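Local coordinates for MHC class I protein (Ginglymostoma cirratum, PDB 6LUP) that probably binds peptide antigens and displays them at the cell surface to T cells, as MHC class I heavy chains do, at residues P182-T187 with C197-F202; I207-F212 with I236-E241. All blocks are in the same frame, centred on the assembly; numbering follows the deposited sequence.

Contact 1: P182-T187 with C197-F202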
ATOM      1  N   PRO A 182      16.561  -6.088  -6.936  1.00 50.50           N
ATOM      2  CA  PRO A 182      15.857  -7.337  -7.218  1.00 50.95           C
ATOM      3  C   PRO A 182      16.825  -8.484  -7.481  1.00 52.31           C
ATOM      4  O   PRO A 182      17.883  -8.277  -8.078  1.00 52.64           O
ATOM      5  CB  PRO A 182      15.074  -7.022  -8.501  1.00 50.19           C
ATOM      6  CG  PRO A 182      15.805  -5.886  -9.132  1.00 50.42           C
ATOM      7  CD  PRO A 182      16.333  -5.075  -7.985  1.00 50.01           C
ATOM      8  N   SER A 183      16.476  -9.674  -7.004  1.00 53.51           N
ATOM      9  CA  SER A 183      17.115 -10.890  -7.480  1.00 55.86           C
ATOM     10  C   SER A 183      16.221 -11.403  -8.606  1.00 56.13           C
ATOM     11  O   SER A 183      15.019 -11.613  -8.407  1.00 55.18           O
ATOM     12  CB  SER A 183      17.261 -11.921  -6.359  1.00 56.63           C
ATOM     13  OG  SER A 183      16.048 -12.614  -6.130  1.00 57.19           O
ATOM     14  N   VAL A 184      16.796 -11.562  -9.795  1.00 57.69           N
ATOM     15  CA  VAL A 184      15.996 -11.881 -10.981  1.00 58.63           C
ATOM     16  C   VAL A 184      16.264 -13.275 -11.552  1.00 59.95           C
ATOM     17  O   VAL A 184      17.400 -13.759 -11.561  1.00 60.93           O
ATOM     18  CB  VAL A 184      16.127 -10.808 -12.094  1.00 58.35           C
ATOM     19  CG1 VAL A 184      15.951  -9.406 -11.526  1.00 56.77           C
ATOM     20  CG2 VAL A 184      17.461 -10.927 -12.811  1.00 59.69           C
ATOM     21  N   THR A 185      15.194 -13.903 -12.024  1.00 60.69           N
ATOM     22  CA  THR A 185      15.245 -15.209 -12.661  1.00 61.97           C
ATOM     23  C   THR A 185      14.631 -15.086 -14.051  1.00 62.78           C
ATOM     24  O   THR A 185      13.653 -14.359 -14.240  1.00 61.70           O
ATOM     25  CB  THR A 185      14.480 -16.252 -11.815  1.00 62.38           C
ATOM     26  OG1 THR A 185      15.288 -16.644 -10.702  1.00 63.52           O
ATOM     27  CG2 THR A 185      14.127 -17.494 -12.618  1.00 63.50           C
ATOM     28  N   PHE A 186      15.221 -15.783 -15.020  1.00 64.32           N
ATOM     29  CA  PHE A 186      14.672 -15.847 -16.368  1.00 65.72           C
ATOM     30  C   PHE A 186      14.741 -17.283 -16.883  1.00 67.91           C
ATOM     31  O   PHE A 186      15.794 -17.751 -17.329  1.00 68.09           O
ATOM     32  CB  PHE A 186      15.408 -14.873 -17.295  1.00 65.36           C
ATOM     33  CG  PHE A 186      14.628 -14.481 -18.524  1.00 64.67           C
ATOM     34  CD1 PHE A 186      13.238 -14.494 -18.526  1.00 63.86           C
ATOM     35  CD2 PHE A 186      15.292 -14.065 -19.676  1.00 64.64           C
ATOM     36  CE1 PHE A 186      12.526 -14.121 -19.658  1.00 63.97           C
ATOM     37  CE2 PHE A 186      14.586 -13.687 -20.808  1.00 64.27           C
ATOM     38  CZ  PHE A 186      13.202 -13.714 -20.799  1.00 63.92           C
ATOM     39  N   THR A 187      13.609 -17.979 -16.795  1.00 69.75           N
ATOM     40  CA  THR A 187      13.541 -19.408 -17.092  1.00 72.56           C
ATOM     41  C   THR A 187      12.305 -19.780 -17.903  1.00 74.86           C
ATOM     42  O   THR A 187      11.292 -19.073 -17.877  1.00 74.09           O
ATOM     43  CB  THR A 187      13.517 -20.254 -15.799  1.00 72.57           C
ATOM     44  OG1 THR A 187      12.485 -19.773 -14.930  1.00 71.33           O
ATOM     45  CG2 THR A 187      14.858 -20.205 -15.077  1.00 72.46           C
ATOM     46  N   CYS A 197      10.151 -13.844 -16.767  1.00 58.68           N
ATOM     47  CA  CYS A 197      11.109 -13.051 -16.018  1.00 57.33           C
ATOM     48  C   CYS A 197      10.500 -12.630 -14.689  1.00 55.52           C
ATOM     49  O   CYS A 197       9.524 -11.872 -14.653  1.00 53.67           O
ATOM     50  CB  CYS A 197      11.552 -11.823 -16.808  1.00 57.95           C
ATOM     51  SG  CYS A 197      13.066 -11.102 -16.146  1.00 58.68           S
ATOM     52  N   VAL A 198      11.078 -13.143 -13.606  1.00 54.62           N
ATOM     53  CA  VAL A 198      10.594 -12.867 -12.256  1.00 53.48           C
ATOM     54  C   VAL A 198      11.640 -12.141 -11.406  1.00 51.95           C
ATOM     55  O   VAL A 198      12.737 -12.655 -11.167  1.00 52.18           O
ATOM     56  CB  VAL A 198      10.046 -14.141 -11.552  1.00 54.51           C
ATOM     57  CG1 VAL A 198      10.926 -15.353 -11.818  1.00 55.60           C
ATOM     58  CG2 VAL A 198       9.861 -13.910 -10.055  1.00 54.14           C
ATOM     59  N   ALA A 199      11.285 -10.932 -10.985  1.00 50.28           N
ATOM     60  CA  ALA A 199      12.104 -10.140 -10.072  1.00 48.80           C
ATOM     61  C   ALA A 199      11.446 -10.128  -8.706  1.00 47.73           C
ATOM     62  O   ALA A 199      10.246  -9.880  -8.587  1.00 47.03           O
ATOM     63  CB  ALA A 199      12.279  -8.725 -10.594  1.00 47.97           C
ATOM     64  N   THR A 200      12.239 -10.410  -7.678  1.00 47.77           N
ATOM     65  CA  THR A 200      11.725 -10.490  -6.314  1.00 47.28           C
ATOM     66  C   THR A 200      12.708  -9.889  -5.309  1.00 46.79           C
ATOM     67  O   THR A 200      13.899  -9.743  -5.599  1.00 46.76           O
ATOM     68  CB  THR A 200      11.368 -11.946  -5.937  1.00 48.00           C
ATOM     69  OG1 THR A 200      10.511 -11.955  -4.787  1.00 48.09           O
ATOM     70  CG2 THR A 200      12.623 -12.777  -5.666  1.00 48.57           C
ATOM     71  N   GLY A 201      12.190  -9.531  -4.136  1.00 46.51           N
ATOM     72  CA  GLY A 201      13.002  -9.009  -3.037  1.00 45.95           C
ATOM     73  C   GLY A 201      13.527  -7.592  -3.209  1.00 45.15           C
ATOM     74  O   GLY A 201      14.508  -7.212  -2.564  1.00 45.66           O
ATOM     75  N   PHE A 202      12.878  -6.804  -4.064  1.00 43.76           N
ATOM     76  CA  PHE A 202      13.325  -5.435  -4.317  1.00 42.67           C
ATOM     77  C   PHE A 202      12.545  -4.376  -3.548  1.00 41.65           C
ATOM     78  O   PHE A 202      11.371  -4.559  -3.222  1.00 40.95           O
ATOM     79  CB  PHE A 202      13.352  -5.113  -5.818  1.00 42.35           C
ATOM     80  CG  PHE A 202      12.028  -5.278  -6.515  1.00 42.19           C
ATOM     81  CD1 PHE A 202      11.108  -4.231  -6.559  1.00 41.67           C
ATOM     82  CD2 PHE A 202      11.712  -6.469  -7.171  1.00 42.62           C
ATOM     83  CE1 PHE A 202       9.893  -4.377  -7.220  1.00 41.63           C
ATOM     84  CE2 PHE A 202      10.500  -6.620  -7.835  1.00 42.14           C
ATOM     85  CZ  PHE A 202       9.588  -5.574  -7.857  1.00 41.77           C
TER
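F186 turns its ring against C197, with CD1 of F186 3.6 Å from CB of C197 at a non-hydrogen-bonded antiparallel pair. Both residues point to the same face of the sheet, and F186 CG, anti to the backbone N (chi1 -158°), carries the ring alongside C197. C197 SG lies 4.7 Å from the ring centroid, 32° off the normal, an oblique sulfur-aromatic contact. Packing on this face continues through V184 CG1, 3.8 Å from A199 CB, a methyl that also meets P182 CB at 3.9 Å. Beyond it F202 crosses P182, its CD2 3.7 Å from CB of the proline. The opposite face is the more exposed one: T185 and V198 stand side by side, pointing the same way, and exposed S183 rests OG 3.5 Å from T200 CG2. The polar end of T200 looks elsewhere, OG1 bonding to the backbone of another protein's chain. Between the faces, reciprocal backbone bonds join S183 to T200 and T185 to V198, T185 N reaching V198 O over 2.9 Å. These paired strands form the first hairpin of the immunoglobulin C1-set domain. Its packed face looks across the sandwich to strands 250-255 and 263-266, where C252 closes the disulfide with C197 and V254 and V265 cover V184, while strand 234-241 continues the sheet beside 197-202.

Contact 2: I207-F212 with I236-E241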
ATOM      1  N   ILE A 207       9.495  -0.150 -10.522  1.00 46.07           N
ATOM      2  CA  ILE A 207      10.392  -0.990 -11.322  1.00 46.80           C
ATOM      3  C   ILE A 207      10.032  -1.032 -12.816  1.00 48.40           C
ATOM      4  O   ILE A 207       8.860  -0.952 -13.193  1.00 48.14           O
ATOM      5  CB  ILE A 207      10.479  -2.429 -10.742  1.00 46.16           C
ATOM      6  CG1 ILE A 207      11.680  -3.189 -11.319  1.00 46.13           C
ATOM      7  CG2 ILE A 207       9.167  -3.185 -10.930  1.00 45.50           C
ATOM      8  CD1 ILE A 207      12.013  -4.473 -10.587  1.00 45.95           C
ATOM      9  N   GLU A 208      11.060  -1.152 -13.653  1.00 50.35           N
ATOM     10  CA  GLU A 208      10.892  -1.349 -15.090  1.00 52.41           C
ATOM     11  C   GLU A 208      11.461  -2.709 -15.468  1.00 52.64           C
ATOM     12  O   GLU A 208      12.617  -3.007 -15.168  1.00 52.51           O
ATOM     13  CB  GLU A 208      11.607  -0.252 -15.887  1.00 54.25           C
ATOM     14  CG  GLU A 208      11.109   1.164 -15.630  1.00 55.99           C
ATOM     15  CD  GLU A 208       9.800   1.460 -16.339  1.00 57.59           C
ATOM     16  OE1 GLU A 208       8.767   1.623 -15.648  1.00 58.19           O
ATOM     17  OE2 GLU A 208       9.803   1.519 -17.588  1.00 59.05           O
ATOM     18  N   VAL A 209      10.642  -3.536 -16.111  1.00 53.18           N
ATOM     19  CA  VAL A 209      11.088  -4.852 -16.569  1.00 54.84           C
ATOM     20  C   VAL A 209      10.522  -5.165 -17.958  1.00 56.29           C
ATOM     21  O   VAL A 209       9.309  -5.253 -18.151  1.00 56.67           O
ATOM     22  CB  VAL A 209      10.795  -5.965 -15.530  1.00 54.58           C
ATOM     23  CG1 VAL A 209       9.439  -5.757 -14.868  1.00 54.42           C
ATOM     24  CG2 VAL A 209      10.902  -7.354 -16.154  1.00 55.33           C
ATOM     25  N   ASN A 210      11.420  -5.311 -18.925  1.00 57.46           N
ATOM     26  CA  ASN A 210      11.028  -5.492 -20.314  1.00 58.79           C
ATOM     27  C   ASN A 210      11.726  -6.687 -20.939  1.00 60.26           C
ATOM     28  O   ASN A 210      12.879  -6.983 -20.616  1.00 60.38           O
ATOM     29  CB  ASN A 210      11.319  -4.223 -21.117  1.00 59.11           C
ATOM     30  CG  ASN A 210      10.522  -3.025 -20.628  1.00 59.04           C
ATOM     31  OD1 ASN A 210       9.323  -2.922 -20.876  1.00 59.77           O
ATOM     32  ND2 ASN A 210      11.191  -2.108 -19.941  1.00 58.82           N
ATOM     33  N   LEU A 211      11.018  -7.367 -21.835  1.00 62.03           N
ATOM     34  CA  LEU A 211      11.535  -8.559 -22.498  1.00 63.61           C
ATOM     35  C   LEU A 211      11.951  -8.279 -23.933  1.00 64.95           C
ATOM     36  O   LEU A 211      11.329  -7.474 -24.628  1.00 64.41           O
ATOM     37  CB  LEU A 211      10.503  -9.686 -22.451  1.00 63.96           C
ATOM     38  CG  LEU A 211      10.519 -10.578 -21.205  1.00 64.33           C
ATOM     39  CD1 LEU A 211      10.097  -9.837 -19.943  1.00 64.27           C
ATOM     40  CD2 LEU A 211       9.623 -11.783 -21.434  1.00 65.12           C
ATOM     41  N   PHE A 212      13.013  -8.954 -24.364  1.00 68.03           N
ATOM     42  CA  PHE A 212      13.598  -8.726 -25.680  1.00 71.39           C
ATOM     43  C   PHE A 212      13.854 -10.010 -26.457  1.00 74.61           C
ATOM     44  O   PHE A 212      14.425 -10.973 -25.932  1.00 74.46           O
ATOM     45  CB  PHE A 212      14.898  -7.924 -25.559  1.00 71.25           C
ATOM     46  CG  PHE A 212      14.686  -6.463 -25.290  1.00 71.26           C
ATOM     47  CD1 PHE A 212      14.470  -6.002 -23.994  1.00 69.98           C
ATOM     48  CD2 PHE A 212      14.709  -5.544 -26.331  1.00 71.74           C
ATOM     49  CE1 PHE A 212      14.270  -4.654 -23.747  1.00 69.52           C
ATOM     50  CE2 PHE A 212      14.513  -4.193 -26.087  1.00 71.84           C
ATOM     51  CZ  PHE A 212      14.295  -3.746 -24.793  1.00 70.61           C
ATOM     52  N   ILE A 236       7.582  -9.030  -9.084  1.00 46.44           N
ATOM     53  CA  ILE A 236       6.852  -8.904 -10.342  1.00 47.08           C
ATOM     54  C   ILE A 236       7.223 -10.038 -11.295  1.00 48.52           C
ATOM     55  O   ILE A 236       8.380 -10.471 -11.346  1.00 48.79           O
ATOM     56  CB  ILE A 236       7.068  -7.519 -11.009  1.00 46.49           C
ATOM     57  CG1 ILE A 236       6.195  -7.382 -12.267  1.00 46.62           C
ATOM     58  CG2 ILE A 236       8.547  -7.257 -11.284  1.00 45.88           C
ATOM     59  CD1 ILE A 236       6.080  -5.968 -12.802  1.00 46.63           C
ATOM     60  N   HIS A 237       6.222 -10.523 -12.025  1.00 49.57           N
ATOM     61  CA  HIS A 237       6.419 -11.542 -13.046  1.00 50.77           C
ATOM     62  C   HIS A 237       6.015 -10.964 -14.390  1.00 51.29           C
ATOM     63  O   HIS A 237       4.878 -10.520 -14.557  1.00 50.98           O
ATOM     64  CB  HIS A 237       5.565 -12.780 -12.752  1.00 51.75           C
ATOM     65  CG  HIS A 237       5.965 -13.522 -11.514  1.00 52.46           C
ATOM     66  ND1 HIS A 237       6.368 -14.840 -11.537  1.00 53.88           N
ATOM     67  CD2 HIS A 237       6.012 -13.138 -10.216  1.00 51.93           C
ATOM     68  CE1 HIS A 237       6.647 -15.235 -10.307  1.00 53.65           C
ATOM     69  NE2 HIS A 237       6.443 -14.220  -9.488  1.00 52.51           N
ATOM     70  N   ARG A 238       6.950 -10.942 -15.335  1.00 52.41           N
ATOM     71  CA  ARG A 238       6.609 -10.667 -16.728  1.00 54.25           C
ATOM     72  C   ARG A 238       6.951 -11.860 -17.612  1.00 55.85           C
ATOM     73  O   ARG A 238       8.100 -12.304 -17.663  1.00 55.86           O
ATOM     74  CB  ARG A 238       7.273  -9.394 -17.257  1.00 53.65           C
ATOM     75  CG  ARG A 238       6.655  -8.935 -18.570  1.00 54.14           C
ATOM     76  CD  ARG A 238       7.287  -7.674 -19.135  1.00 53.93           C
ATOM     77  NE  ARG A 238       6.957  -6.479 -18.363  1.00 53.61           N
ATOM     78  CZ  ARG A 238       5.787  -5.842 -18.400  1.00 53.84           C
ATOM     79  NH1 ARG A 238       4.798  -6.282 -19.165  1.00 54.53           N
ATOM     80  NH2 ARG A 238       5.606  -4.759 -17.659  1.00 53.46           N
ATOM     81  N   SER A 239       5.939 -12.372 -18.305  1.00 58.19           N
ATOM     82  CA  SER A 239       6.093 -13.559 -19.139  1.00 60.93           C
ATOM     83  C   SER A 239       5.528 -13.370 -20.543  1.00 63.12           C
ATOM     84  O   SER A 239       4.551 -12.641 -20.751  1.00 62.72           O
ATOM     85  CB  SER A 239       5.437 -14.770 -18.474  1.00 61.04           C
ATOM     86  OG  SER A 239       4.069 -14.517 -18.210  1.00 61.64           O
ATOM     87  N   THR A 240       6.159 -14.042 -21.500  1.00 66.20           N
ATOM     88  CA  THR A 240       5.715 -14.019 -22.884  1.00 69.42           C
ATOM     89  C   THR A 240       5.565 -15.438 -23.426  1.00 72.37           C
ATOM     90  O   THR A 240       6.055 -16.397 -22.821  1.00 71.16           O
ATOM     91  CB  THR A 240       6.673 -13.197 -23.778  1.00 69.48           C
ATOM     92  OG1 THR A 240       6.031 -12.912 -25.026  1.00 71.06           O
ATOM     93  CG2 THR A 240       7.992 -13.940 -24.028  1.00 68.73           C
ATOM     94  N   GLU A 241       4.878 -15.555 -24.563  1.00 77.21           N
ATOM     95  CA  GLU A 241       4.711 -16.830 -25.257  1.00 81.59           C
ATOM     96  C   GLU A 241       6.041 -17.353 -25.797  1.00 81.72           C
ATOM     97  O   GLU A 241       6.904 -16.577 -26.215  1.00 81.03           O
ATOM     98  CB  GLU A 241       3.680 -16.705 -26.380  1.00 85.77           C
ATOM     99  CG  GLU A 241       2.238 -16.607 -25.895  1.00 89.67           C
ATOM    100  CD  GLU A 241       1.629 -17.953 -25.520  1.00 93.15           C
ATOM    101  OE1 GLU A 241       0.392 -18.089 -25.640  1.00 95.63           O
ATOM    102  OE2 GLU A 241       2.369 -18.876 -25.109  1.00 94.46           O
TER
HETATM  103  O   HOH W   1       7.407  -3.107 -15.622  1.00 39.55           O
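The carbonyl oxygen of V209 receives NE of R238 at 2.7 Å, a short but bent bond with an N-H...O angle of 131°. The oxygen sits at the edge of the guanidinium yet is tilted out of its plane, which accounts for part of the bend. Water 1 lies in that plane, at the same group's edge, and accepts from R238 NH2 at 3.2 Å; it also takes a weak bond from V209 N at 3.3 Å, so the main chain of V209 meets the arginine both directly and through solvent. R238 first runs out extended and then folds at chi3 (-71°), which turns NE onto the carbonyl. The methylene part of the arginine is packed as well: L211 crosses it, with CD1 of L211 3.6 Å from CD of R238. The other methyl of that leucine, CD2, lies 3.7 Å from CG2 of T240 as the two side chains slide past each other. Toward the other end the contact is wholly aliphatic. V209 CG1 meets I236 CD1 at 3.9 Å, and CG2 of I236 touches CG2 of I207 at 4.1 Å. The strands themselves do not pair: running nearly parallel, 17° apart, they belong to the two facing sheets of the immunoglobulin sandwich, with no backbone-to-backbone hydrogen bond between them. I218 closes on L211 and T240, and S223 lies against I236 and R238. The chemistry implies a mixed interface: an otherwise largely apolar intersheet layer takes in an arginine whose methylenes pack on L211, while NE and NH2 donate to a backbone carbonyl and a water, neither of them a charged partner.

Both contacts lie in the C1-set domain, their centres about 10 Å apart, and both combine buried side chains with partly exposed ones. Contact 1 works within one sheet: backbone bonds set its register, and its two faces differ, one turned to the disulfide core, the other outward. Contact 2 spans the two sheets, depending on aliphatic packing and an arginine in place of strand pairing. They are sewn together because strands 194-202 and 234-241 are neighbours: C197 N lies 2.7 Å from R238 O and A199 O 2.8 Å from I236 N, probable hydrogen bonds. F202 and I207 pack where the contacts adjoin, and the outward face of the shared sheet also meets the chain of another protein, through H237 as well as T200.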